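Local coordinates for putative hemin transport system, substrate-binding protein (Burkholderia cenocepacia J2315, PDB 5GIZ) that probably binds heme in the periplasm and delivers it to an inner-membrane transporter as part of a bacterial heme-acquisition system, at residues Ala172-Met175 against Ile176-Gly180. Numbering follows the deposited sequence.
With SO4 (sulfate ion), chain C.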
ATOM      1  N   ALA A 172       5.021  -5.414   2.092  1.00 10.99           N
ATOM      2  CA  ALA A 172       4.837  -6.774   1.628  1.00 11.00           C
ATOM      3  C   ALA A 172       5.096  -7.824   2.723  1.00 10.92           C
ATOM      4  O   ALA A 172       4.345  -8.778   2.857  1.00 10.70           O
ATOM      5  CB  ALA A 172       5.745  -7.047   0.430  1.00 11.27           C
ATOM      6  N   ASP A 173       6.171  -7.653   3.491  1.00 10.69           N
ATOM      7  CA  ASP A 173       6.478  -8.568   4.597  1.00 11.23           C
ATOM      8  C   ASP A 173       5.278  -8.641   5.575  1.00 10.72           C
ATOM      9  O   ASP A 173       4.835  -9.693   5.984  1.00 10.67           O
ATOM     10  CB  ASP A 173       7.729  -8.088   5.337  1.00 12.05           C
ATOM     11  CG  ASP A 173       8.152  -9.033   6.416  1.00 13.12           C
ATOM     12  OD1 ASP A 173       8.885  -9.993   6.114  1.00 13.02           O
ATOM     13  OD2 ASP A 173       7.729  -8.797   7.567  1.00 15.12           O
ATOM     14  N   ALA A 174       4.737  -7.482   5.920  1.00 10.57           N
ATOM     15  CA  ALA A 174       3.622  -7.414   6.840  1.00 10.51           C
ATOM     16  C   ALA A 174       2.379  -8.083   6.261  1.00  9.94           C
ATOM     17  O   ALA A 174       1.687  -8.827   6.919  1.00  9.71           O
ATOM     18  CB  ALA A 174       3.318  -5.970   7.199  1.00 10.80           C
ATOM     19  N   MET A 175       2.128  -7.849   4.982  1.00  9.71           N
ATOM     20  CA  MET A 175       0.939  -8.432   4.362  1.00  9.68           C
ATOM     21  C   MET A 175       0.993  -9.963   4.257  1.00  8.97           C
ATOM     22  O   MET A 175       0.026 -10.671   4.571  1.00  8.98           O
ATOM     23  CB  MET A 175       0.660  -7.849   2.996  1.00  9.76           C
ATOM     24  CG  MET A 175       0.272  -6.394   3.028  1.00  9.87           C
ATOM     25  SD  MET A 175      -1.271  -6.056   3.892  1.00 10.56           S
ATOM     26  CE  MET A 175      -2.474  -6.853   2.816  1.00 10.85           C
ATOM     27  N   ILE A 176       2.171 -10.448   3.932  1.00  9.44           N
ATOM     28  CA  ILE A 176       2.420 -11.888   3.832  1.00  9.51           C
ATOM     29  C   ILE A 176       2.157 -12.520   5.204  1.00  9.66           C
ATOM     30  O   ILE A 176       1.447 -13.517   5.317  1.00  9.35           O
ATOM     31  CB  ILE A 176       3.840 -12.129   3.390  1.00  9.43           C
ATOM     32  CG1 ILE A 176       3.966 -11.843   1.877  1.00  9.45           C
ATOM     33  CG2 ILE A 176       4.279 -13.551   3.682  1.00  9.70           C
ATOM     34  CD1 ILE A 176       5.380 -11.729   1.425  1.00 10.42           C
ATOM     35  N   ARG A 177       2.683 -11.907   6.278  1.00 10.08           N
ATOM     36  CA  ARG A 177       2.412 -12.426   7.605  1.00 11.06           C
ATOM     37  C   ARG A 177       0.970 -12.276   8.060  1.00 10.80           C
ATOM     38  O   ARG A 177       0.409 -13.220   8.662  1.00 11.73           O
ATOM     39  CB  ARG A 177       3.307 -11.757   8.620  1.00 12.01           C
ATOM     40  CG  ARG A 177       4.743 -12.245   8.478  1.00 13.93           C
ATOM     41  CD  ARG A 177       5.664 -11.596   9.529  1.00 15.65           C
ATOM     42  NE  ARG A 177       5.921 -10.198   9.231  1.00 17.27           N
ATOM     43  CZ  ARG A 177       5.581  -9.151   9.972  1.00 18.20           C
ATOM     44  NH1 ARG A 177       4.991  -9.307  11.156  1.00 20.95           N
ATOM     45  NH2 ARG A 177       5.886  -7.929   9.529  1.00 17.81           N
ATOM     46  N   TYR A 178       0.288 -11.181   7.723  1.00 10.23           N
ATOM     47  CA  TYR A 178      -1.122 -11.077   8.067  1.00 10.27           C
ATOM     48  C   TYR A 178      -2.003 -12.147   7.388  1.00 10.49           C
ATOM     49  O   TYR A 178      -3.033 -12.552   7.914  1.00 11.04           O
ATOM     50  CB  TYR A 178      -1.674  -9.691   7.727  1.00 10.23           C
ATOM     51  CG  TYR A 178      -1.273  -8.590   8.685  1.00 10.65           C
ATOM     52  CD1 TYR A 178      -1.348  -8.780  10.076  1.00 11.00           C
ATOM     53  CD2 TYR A 178      -0.910  -7.324   8.218  1.00 11.36           C
ATOM     54  CE1 TYR A 178      -1.068  -7.754  10.953  1.00 11.43           C
ATOM     55  CE2 TYR A 178      -0.625  -6.312   9.088  1.00 12.18           C
ATOM     56  CZ  TYR A 178      -0.717  -6.511  10.459  1.00 11.97           C
ATOM     57  OH  TYR A 178      -0.409  -5.473  11.372  1.00 13.43           O
ATOM     58  N   ALA A 179      -1.584 -12.559   6.195  1.00 10.26           N
ATOM     59  CA  ALA A 179      -2.313 -13.562   5.463  1.00 10.48           C
ATOM     60  C   ALA A 179      -1.966 -14.982   5.886  1.00 10.92           C
ATOM     61  O   ALA A 179      -2.435 -15.913   5.209  1.00 11.76           O
ATOM     62  CB  ALA A 179      -2.119 -13.385   3.979  1.00 10.12           C
ATOM     63  N   GLY A 180      -1.193 -15.170   6.952  1.00 10.97           N
ATOM     64  CA  GLY A 180      -0.923 -16.507   7.483  1.00 11.57           C
ATOM     65  C   GLY A 180       0.272 -17.168   6.846  1.00 11.88           C
ATOM     66  O   GLY A 180       0.436 -18.382   6.970  1.00 13.26           O
TER
HETATM   67  S   SO4 C 401       0.506  -6.748  14.374  1.00 16.34           S
HETATM   68  O1  SO4 C 401      -0.458  -5.816  13.903  1.00 17.20           O
HETATM   69  O2  SO4 C 401       0.987  -6.435  15.756  1.00 18.44           O
HETATM   70  O3  SO4 C 401       0.005  -8.128  14.311  1.00 23.44           O
HETATM   71  O4  SO4 C 401       1.719  -6.777  13.623  1.00 23.17           O
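Asp-173 and Arg-177, one turn apart on helix 171-178, are joined by an i to i+4 salt bridge. The arginine side chain runs back along the helix toward the aspartate. Its CB and CG rest near the carbonyl oxygen of Asp-173, Arg-177 CG 3.6 Å from Asp-173 O. Arg-177 CD passes 4.0 Å from Asp-173 OD2, and the bend at chi3 (-73°) brings the guanidinium back alongside the preceding turn, its edge toward the carboxylate. NE and NH2 then converge on a single carboxylate oxygen: Asp-173 OD2 lies 2.8 Å from Arg-177 NE and 2.8 Å from Arg-177 NH2. NH2 meets OD2 nearly along its C-O bond, whereas NE comes from above the carboxylate plane; the two planes are 39° apart and both bonds are bent, that from NH2 to 138° at the hydrogen. Arg-177 NH2 also passes 3.6 Å from Ala-174 CA. The other oxygen, OD1, is held by Asn-183 and Gln-168, which should fix the carboxylate's rotation.

Next along the helix, the Tyr-178 ring lies obliquely beside Ala-174 O, which accepts the Tyr-178 backbone N-H. Tyr-178 OH donates to sulfate O1, 2.6 Å away at the ring edge; Arg-136 NH2 also bonds this ion, probably from the crystallisation liquor. Gly-180, with positive phi, closes the helix as C' of a Schellman motif: Gly-180 N bonds Arg-177 O and Ala-181 N bonds Ile-176 O.

Ala-172, near Tyr-191, belongs to heme sites seen in this protein, empty in this apo model. Met-175 packs on helix 255-269, Trp-132 of helix 118-141 meets Tyr-178 edge-to-face, and Ala-172 and Ile-176 lie against strand 151-159.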